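Local coordinates for Lmo2445 protein (Listeria monocytogenes EGD-e, PDB 5HZL), which is of unknown function but, as a secreted internalin-like leucine-rich repeat protein that binds calcium, may take part in recognition outside the bacterial cell, at residues Leu69-Leu83 with Ile90-Ala102. Numbering follows the deposited sequence.
Sequences LSVLNNEVFTNAIEL and IGELPDLSEALPA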
ATOM      1  N   LEU A  69       3.138  19.127  -1.171  1.00 44.97           N
ATOM      2  CA  LEU A  69       3.435  18.774   0.223  1.00 44.46           C
ATOM      3  C   LEU A  69       4.880  18.944   0.666  1.00 43.92           C
ATOM      4  O   LEU A  69       5.128  19.169   1.842  1.00 44.05           O
ATOM      5  CB  LEU A  69       3.013  17.329   0.527  1.00 43.71           C
ATOM      6  CG  LEU A  69       1.523  17.016   0.568  1.00 43.25           C
ATOM      7  CD1 LEU A  69       1.310  15.518   0.691  1.00 44.07           C
ATOM      8  CD2 LEU A  69       0.837  17.750   1.710  1.00 43.07           C
ATOM      9  N   SER A  70       5.824  18.832  -0.254  1.00 44.88           N
ATOM     10  CA  SER A  70       7.242  18.954   0.103  1.00 46.83           C
ATOM     11  C   SER A  70       7.567  20.320   0.713  1.00 46.27           C
ATOM     12  O   SER A  70       8.534  20.475   1.456  1.00 45.69           O
ATOM     13  CB  SER A  70       8.146  18.627  -1.089  1.00 48.49           C
ATOM     14  OG  SER A  70       7.911  19.498  -2.164  1.00 49.66           O
ATOM     15  N   VAL A  71       6.726  21.293   0.390  1.00 45.98           N
ATOM     16  CA  VAL A  71       6.832  22.649   0.936  1.00 46.49           C
ATOM     17  C   VAL A  71       6.789  22.688   2.479  1.00 45.22           C
ATOM     18  O   VAL A  71       7.374  23.597   3.082  1.00 43.96           O
ATOM     19  CB  VAL A  71       5.754  23.548   0.282  1.00 47.04           C
ATOM     20  CG1 VAL A  71       5.333  24.701   1.154  1.00 48.03           C
ATOM     21  CG2 VAL A  71       6.234  24.028  -1.086  1.00 48.28           C
ATOM     22  N   LEU A  72       6.121  21.707   3.101  1.00 44.03           N
ATOM     23  CA  LEU A  72       6.036  21.599   4.570  1.00 43.99           C
ATOM     24  C   LEU A  72       7.430  21.526   5.221  1.00 46.42           C
ATOM     25  O   LEU A  72       7.620  22.003   6.356  1.00 47.88           O
ATOM     26  CB  LEU A  72       5.182  20.403   4.993  1.00 42.66           C
ATOM     27  CG  LEU A  72       3.687  20.480   4.649  1.00 42.25           C
ATOM     28  CD1 LEU A  72       2.979  19.164   4.943  1.00 42.30           C
ATOM     29  CD2 LEU A  72       2.995  21.625   5.383  1.00 41.76           C
ATOM     30  N   ASN A  73       8.395  20.944   4.501  1.00 46.33           N
ATOM     31  CA  ASN A  73       9.781  20.876   4.975  1.00 47.70           C
ATOM     32  C   ASN A  73      10.493  22.235   5.097  1.00 48.19           C
ATOM     33  O   ASN A  73      11.628  22.294   5.574  1.00 51.33           O
ATOM     34  CB  ASN A  73      10.591  19.901   4.129  1.00 49.72           C
ATOM     35  CG  ASN A  73      10.201  18.466   4.387  1.00 49.59           C
ATOM     36  OD1 ASN A  73       9.974  18.084   5.531  1.00 51.28           O
ATOM     37  ND2 ASN A  73      10.157  17.651   3.340  1.00 49.62           N
ATOM     38  N   ASN A  74       9.833  23.313   4.669  1.00 46.19           N
ATOM     39  CA  ASN A  74      10.391  24.658   4.826  1.00 46.84           C
ATOM     40  C   ASN A  74      10.371  25.089   6.273  1.00 45.85           C
ATOM     41  O   ASN A  74      10.944  26.101   6.593  1.00 46.97           O
ATOM     42  CB  ASN A  74       9.646  25.710   3.998  1.00 46.44           C
ATOM     43  CG  ASN A  74       9.878  25.561   2.504  1.00 47.89           C
ATOM     44  OD1 ASN A  74      10.635  24.698   2.051  1.00 50.22           O
ATOM     45  ND2 ASN A  74       9.222  26.413   1.724  1.00 47.25           N
ATOM     46  N   GLU A  75       9.687  24.345   7.135  1.00 44.49           N
ATOM     47  CA  GLU A  75       9.639  24.671   8.553  1.00 45.47           C
ATOM     48  C   GLU A  75       9.574  23.394   9.384  1.00 45.75           C
ATOM     49  O   GLU A  75       9.604  22.287   8.854  1.00 47.30           O
ATOM     50  CB  GLU A  75       8.425  25.561   8.869  1.00 44.28           C
ATOM     51  CG  GLU A  75       8.326  26.864   8.081  1.00 44.04           C
ATOM     52  CD  GLU A  75       9.506  27.806   8.277  1.00 46.31           C
ATOM     53  OE1 GLU A  75      10.313  27.648   9.232  1.00 47.34           O
ATOM     54  OE2 GLU A  75       9.613  28.726   7.451  1.00 46.78           O
ATOM     55  N   VAL A  76       9.500  23.572  10.693  1.00 46.11           N
ATOM     56  CA  VAL A  76       9.415  22.479  11.641  1.00 46.01           C
ATOM     57  C   VAL A  76       8.196  22.709  12.537  1.00 45.56           C
ATOM     58  O   VAL A  76       8.141  23.710  13.258  1.00 46.14           O
ATOM     59  CB  VAL A  76      10.687  22.418  12.526  1.00 47.49           C
ATOM     60  CG1 VAL A  76      10.549  21.347  13.604  1.00 47.65           C
ATOM     61  CG2 VAL A  76      11.925  22.180  11.671  1.00 48.20           C
ATOM     62  N   PHE A  77       7.226  21.792  12.478  1.00 44.81           N
ATOM     63  CA  PHE A  77       6.024  21.855  13.306  1.00 44.21           C
ATOM     64  C   PHE A  77       6.387  20.945  14.467  1.00 46.49           C
ATOM     65  O   PHE A  77       5.969  19.802  14.511  1.00 46.92           O
ATOM     66  CB  PHE A  77       4.824  21.323  12.539  1.00 42.43           C
ATOM     67  CG  PHE A  77       4.505  22.083  11.283  1.00 41.84           C
ATOM     68  CD1 PHE A  77       5.186  21.813  10.097  1.00 42.12           C
ATOM     69  CD2 PHE A  77       3.485  23.043  11.267  1.00 42.04           C
ATOM     70  CE1 PHE A  77       4.877  22.508   8.928  1.00 41.90           C
ATOM     71  CE2 PHE A  77       3.173  23.738  10.103  1.00 41.13           C
ATOM     72  CZ  PHE A  77       3.869  23.472   8.932  1.00 41.15           C
ATOM     73  N   THR A  78       7.181  21.465  15.405  1.00 49.76           N
ATOM     74  CA  THR A  78       7.692  20.683  16.556  1.00 51.64           C
ATOM     75  C   THR A  78       6.693  19.825  17.328  1.00 50.01           C
ATOM     76  O   THR A  78       7.101  18.827  17.881  1.00 51.80           O
ATOM     77  CB  THR A  78       8.388  21.559  17.634  1.00 54.99           C
ATOM     78  OG1 THR A  78       7.420  22.419  18.219  1.00 57.85           O
ATOM     79  CG2 THR A  78       9.549  22.411  17.082  1.00 56.59           C
ATOM     80  N   ASN A  79       5.413  20.197  17.362  1.00 48.99           N
ATOM     81  CA  ASN A  79       4.386  19.436  18.129  1.00 48.53           C
ATOM     82  C   ASN A  79       3.240  18.791  17.357  1.00 46.54           C
ATOM     83  O   ASN A  79       2.291  18.295  17.962  1.00 46.30           O
ATOM     84  CB  ASN A  79       3.754  20.378  19.142  1.00 49.02           C
ATOM     85  CG  ASN A  79       4.759  20.969  20.066  1.00 50.00           C
ATOM     86  OD1 ASN A  79       5.667  20.296  20.535  1.00 50.18           O
ATOM     87  ND2 ASN A  79       4.596  22.237  20.342  1.00 51.28           N
ATOM     88  N   ALA A  80       3.317  18.806  16.037  1.00 45.73           N
ATOM     89  CA  ALA A  80       2.275  18.220  15.238  1.00 45.39           C
ATOM     90  C   ALA A  80       2.398  16.702  15.350  1.00 46.26           C
ATOM     91  O   ALA A  80       3.402  16.131  14.939  1.00 45.29           O
ATOM     92  CB  ALA A  80       2.406  18.674  13.792  1.00 44.66           C
ATOM     93  N   ILE A  81       1.390  16.065  15.943  1.00 47.33           N
ATOM     94  CA  ILE A  81       1.388  14.610  16.096  1.00 48.45           C
ATOM     95  C   ILE A  81       0.550  13.888  15.047  1.00 47.08           C
ATOM     96  O   ILE A  81       0.607  12.672  14.983  1.00 47.72           O
ATOM     97  CB  ILE A  81       0.961  14.139  17.517  1.00 50.03           C
ATOM     98  CG1 ILE A  81      -0.505  14.473  17.840  1.00 49.81           C
ATOM     99  CG2 ILE A  81       1.900  14.722  18.565  1.00 51.06           C
ATOM    100  CD1 ILE A  81      -0.985  13.880  19.152  1.00 50.46           C
ATOM    101  N   GLU A  82      -0.198  14.624  14.231  1.00 47.08           N
ATOM    102  CA  GLU A  82      -1.052  14.029  13.215  1.00 47.96           C
ATOM    103  C   GLU A  82      -0.963  14.729  11.869  1.00 45.42           C
ATOM    104  O   GLU A  82      -0.993  15.947  11.799  1.00 45.32           O
ATOM    105  CB  GLU A  82      -2.503  14.091  13.697  1.00 52.39           C
ATOM    106  CG  GLU A  82      -3.560  13.631  12.692  1.00 57.04           C
ATOM    107  CD  GLU A  82      -4.990  13.771  13.220  1.00 62.82           C
ATOM    108  OE1 GLU A  82      -5.785  14.491  12.565  1.00 66.43           O
ATOM    109  OE2 GLU A  82      -5.313  13.214  14.301  1.00 65.40           O
ATOM    110  N   LEU A  83      -0.872  13.941  10.804  1.00 43.62           N
ATOM    111  CA  LEU A  83      -0.845  14.436   9.433  1.00 41.41           C
ATOM    112  C   LEU A  83      -2.105  13.895   8.733  1.00 41.51           C
ATOM    113  O   LEU A  83      -2.243  12.680   8.576  1.00 44.03           O
ATOM    114  CB  LEU A  83       0.395  13.939   8.702  1.00 40.52           C
ATOM    115  CG  LEU A  83       0.481  14.340   7.229  1.00 39.37           C
ATOM    116  CD1 LEU A  83       0.403  15.852   7.061  1.00 38.44           C
ATOM    117  CD2 LEU A  83       1.753  13.781   6.617  1.00 39.95           C
ATOM    118  N   ILE A  90      -1.618  12.729  -4.570  1.00 37.34           N
ATOM    119  CA  ILE A  90      -0.198  12.716  -4.236  1.00 38.32           C
ATOM    120  C   ILE A  90       0.854  12.131  -5.165  1.00 39.55           C
ATOM    121  O   ILE A  90       1.777  12.845  -5.534  1.00 40.42           O
ATOM    122  CB  ILE A  90      -0.040  12.162  -2.776  1.00 37.46           C
ATOM    123  CG1 ILE A  90      -0.739  13.134  -1.809  1.00 36.80           C
ATOM    124  CG2 ILE A  90       1.420  11.974  -2.365  1.00 37.70           C
ATOM    125  CD1 ILE A  90      -0.798  12.673  -0.364  1.00 37.27           C
ATOM    126  N   GLY A  91       0.748  10.861  -5.517  1.00 40.50           N
ATOM    127  CA  GLY A  91       1.781  10.225  -6.333  1.00 42.77           C
ATOM    128  C   GLY A  91       2.895   9.866  -5.355  1.00 43.55           C
ATOM    129  O   GLY A  91       2.630   9.178  -4.369  1.00 42.72           O
ATOM    130  N   GLU A  92       4.125  10.329  -5.597  1.00 45.75           N
ATOM    131  CA  GLU A  92       5.252  10.042  -4.687  1.00 46.47           C
ATOM    132  C   GLU A  92       5.209  10.975  -3.501  1.00 45.02           C
ATOM    133  O   GLU A  92       5.385  12.174  -3.659  1.00 45.01           O
ATOM    134  CB  GLU A  92       6.594  10.122  -5.413  1.00 49.43           C
ATOM    135  CG  GLU A  92       6.716   8.990  -6.428  1.00 53.24           C
ATOM    136  CD  GLU A  92       8.003   8.940  -7.224  1.00 56.28           C
ATOM    137  OE1 GLU A  92       8.787   9.914  -7.225  1.00 59.42           O
ATOM    138  OE2 GLU A  92       8.210   7.900  -7.875  1.00 57.72           O
ATOM    139  N   LEU A  93       4.948  10.424  -2.314  1.00 44.66           N
ATOM    140  CA  LEU A  93       4.880  11.223  -1.079  1.00 43.16           C
ATOM    141  C   LEU A  93       6.295  11.599  -0.621  1.00 43.42           C
ATOM    142  O   LEU A  93       7.146  10.724  -0.493  1.00 44.28           O
ATOM    143  CB  LEU A  93       4.203  10.428   0.048  1.00 42.05           C
ATOM    144  CG  LEU A  93       4.032  11.137   1.403  1.00 41.72           C
ATOM    145  CD1 LEU A  93       2.957  12.222   1.359  1.00 40.69           C
ATOM    146  CD2 LEU A  93       3.678  10.138   2.485  1.00 42.18           C
ATOM    147  N   PRO A  94       6.550  12.887  -0.348  1.00 43.16           N
ATOM    148  CA  PRO A  94       7.906  13.202   0.100  1.00 44.69           C
ATOM    149  C   PRO A  94       8.189  12.744   1.544  1.00 44.80           C
ATOM    150  O   PRO A  94       7.280  12.318   2.285  1.00 43.50           O
ATOM    151  CB  PRO A  94       7.943  14.730   0.021  1.00 44.31           C
ATOM    152  CG  PRO A  94       6.532  15.129   0.340  1.00 42.58           C
ATOM    153  CD  PRO A  94       5.664  14.068  -0.285  1.00 41.69           C
ATOM    154  N   ASP A  95       9.466  12.826   1.906  1.00 46.39           N
ATOM    155  CA  ASP A  95       9.959  12.494   3.239  1.00 46.67           C
ATOM    156  C   ASP A  95       9.738  13.773   4.062  1.00 45.42           C
ATOM    157  O   ASP A  95      10.463  14.757   3.883  1.00 46.21           O
ATOM    158  CB  ASP A  95      11.445  12.100   3.140  1.00 49.09           C
ATOM    159  CG  ASP A  95      12.104  11.816   4.493  1.00 49.90           C
ATOM    160  OD1 ASP A  95      11.597  12.270   5.542  1.00 48.42           O
ATOM    161  OD2 ASP A  95      13.168  11.148   4.485  1.00 51.21           O
ATOM    162  N   LEU A  96       8.739  13.752   4.945  1.00 44.25           N
ATOM    163  CA  LEU A  96       8.392  14.903   5.790  1.00 45.42           C
ATOM    164  C   LEU A  96       8.910  14.826   7.239  1.00 47.24           C
ATOM    165  O   LEU A  96       8.448  15.586   8.094  1.00 48.44           O
ATOM    166  CB  LEU A  96       6.867  15.102   5.796  1.00 44.49           C
ATOM    167  CG  LEU A  96       6.184  15.404   4.456  1.00 44.26           C
ATOM    168  CD1 LEU A  96       4.679  15.364   4.599  1.00 43.17           C
ATOM    169  CD2 LEU A  96       6.622  16.752   3.903  1.00 46.07           C
ATOM    170  N   SER A  97       9.871  13.941   7.514  1.00 48.66           N
ATOM    171  CA  SER A  97      10.435  13.788   8.873  1.00 49.65           C
ATOM    172  C   SER A  97      11.134  15.041   9.409  1.00 51.80           C
ATOM    173  O   SER A  97      11.254  15.220  10.613  1.00 50.50           O
ATOM    174  CB  SER A  97      11.425  12.626   8.917  1.00 49.78           C
ATOM    175  OG  SER A  97      12.510  12.841   8.035  1.00 50.11           O
ATOM    176  N   GLU A  98      11.594  15.885   8.493  1.00 55.73           N
ATOM    177  CA  GLU A  98      12.285  17.136   8.820  1.00 60.16           C
ATOM    178  C   GLU A  98      11.238  18.102   9.437  1.00 56.99           C
ATOM    179  O   GLU A  98      11.480  18.749  10.455  1.00 55.99           O
ATOM    180  CB  GLU A  98      12.891  17.726   7.522  1.00 65.92           C
ATOM    181  CG  GLU A  98      14.025  18.741   7.673  1.00 73.17           C
ATOM    182  CD  GLU A  98      15.361  18.120   8.129  1.00 79.10           C
ATOM    183  OE1 GLU A  98      15.439  16.874   8.315  1.00 78.41           O
ATOM    184  OE2 GLU A  98      16.352  18.889   8.292  1.00 83.32           O
ATOM    185  N   ALA A  99      10.068  18.151   8.811  1.00 54.28           N
ATOM    186  CA  ALA A  99       8.966  19.013   9.244  1.00 54.10           C
ATOM    187  C   ALA A  99       8.075  18.451  10.341  1.00 52.64           C
ATOM    188  O   ALA A  99       7.435  19.215  11.069  1.00 52.21           O
ATOM    189  CB  ALA A  99       8.088  19.352   8.047  1.00 53.10           C
ATOM    190  N   LEU A 100       8.033  17.133  10.461  1.00 51.74           N
ATOM    191  CA  LEU A 100       7.160  16.498  11.432  1.00 51.89           C
ATOM    192  C   LEU A 100       7.902  15.543  12.368  1.00 52.76           C
ATOM    193  O   LEU A 100       7.620  14.347  12.401  1.00 52.76           O
ATOM    194  CB  LEU A 100       6.062  15.768  10.658  1.00 50.20           C
ATOM    195  CG  LEU A 100       5.283  16.628   9.657  1.00 49.16           C
ATOM    196  CD1 LEU A 100       4.376  15.746   8.814  1.00 48.15           C
ATOM    197  CD2 LEU A 100       4.490  17.717  10.362  1.00 49.22           C
ATOM    198  N   PRO A 101       8.827  16.080  13.171  1.00 54.54           N
ATOM    199  CA  PRO A 101       9.590  15.223  14.086  1.00 55.65           C
ATOM    200  C   PRO A 101       8.753  14.506  15.164  1.00 55.76           C
ATOM    201  O   PRO A 101       9.141  13.433  15.604  1.00 59.49           O
ATOM    202  CB  PRO A 101      10.570  16.200  14.735  1.00 56.64           C
ATOM    203  CG  PRO A 101       9.845  17.503  14.718  1.00 56.95           C
ATOM    204  CD  PRO A 101       9.059  17.514  13.440  1.00 55.66           C
ATOM    205  N   ALA A 102       7.617  15.078  15.562  1.00 53.80           N
ATOM    206  CA  ALA A 102       6.749  14.488  16.591  1.00 52.44           C
ATOM    207  C   ALA A 102       5.588  13.649  16.037  1.00 51.15           C
ATOM    208  O   ALA A 102       4.715  13.214  16.795  1.00 50.03           O
ATOM    209  CB  ALA A 102       6.194  15.608  17.457  1.00 52.54           C
TER
HETATM  210  O   HOH W   1       5.930  17.001  14.347  1.00 42.75           O
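Asn73 lays its carboxamide across the end of Leu96, the two side chains meeting at about a right angle with ND2 of Asn73 3.7 Å from CD2 of Leu96. With CG set opposite its own carbonyl carbon (chi1 -71°), the amide reaches the chain of 90-102 and treats its two ends differently. ND2 of Asn73 donates to the carbonyl oxygen O of Asp95 at 3.0 Å, the donor tilted 32° from the carbonyl plane, while the bond to OD1 from the backbone N of Ala99 is weak. One side chain thus bridges the two ends of the 95-99 turn, firmly at Asp95 and weakly at Ala99, whose N also makes a weak bond to O of Leu96. Within it, OD1 of Asp95 accepts from N of Ser97, an Asx turn, and also from OG of Ser97, which probably helps to fix the turn.

Further along, the backbone takes over: N of Phe77 donates to O of Ala99 at 2.9 Å and 163°, and the same oxygen lies at the edge of the Phe77 ring, in its plane. A single water then joins O of Phe77, O of Ala80 and N of Ala102, tying the Phe77-Ala80 beta turn to the facing loop.

Beneath these polar links runs the leucine core expected of a leucine-rich repeat. CD2 of Leu83 touches CD1 of Leu96 and CD1 of Leu100, each at 3.9 Å, crossing both side chains nearly perpendicularly. Leu100 lies alongside Phe77, pointing the same way, and its CD2 also meets CB of Ala80. At the other end, CD1 of Leu69 is 3.7 Å from CD1 of Ile90.

Successive turns of the solenoid are stacked here: Leu83 belongs to strand 82-84 of the parallel sheet, Ile57 of adjacent strand 56-58 touches Phe77, Ala80, Leu83 and Leu100, helix 48-51 packs on Phe77 through Leu51, and Ile90 rests on Ile113 of strand 113-115.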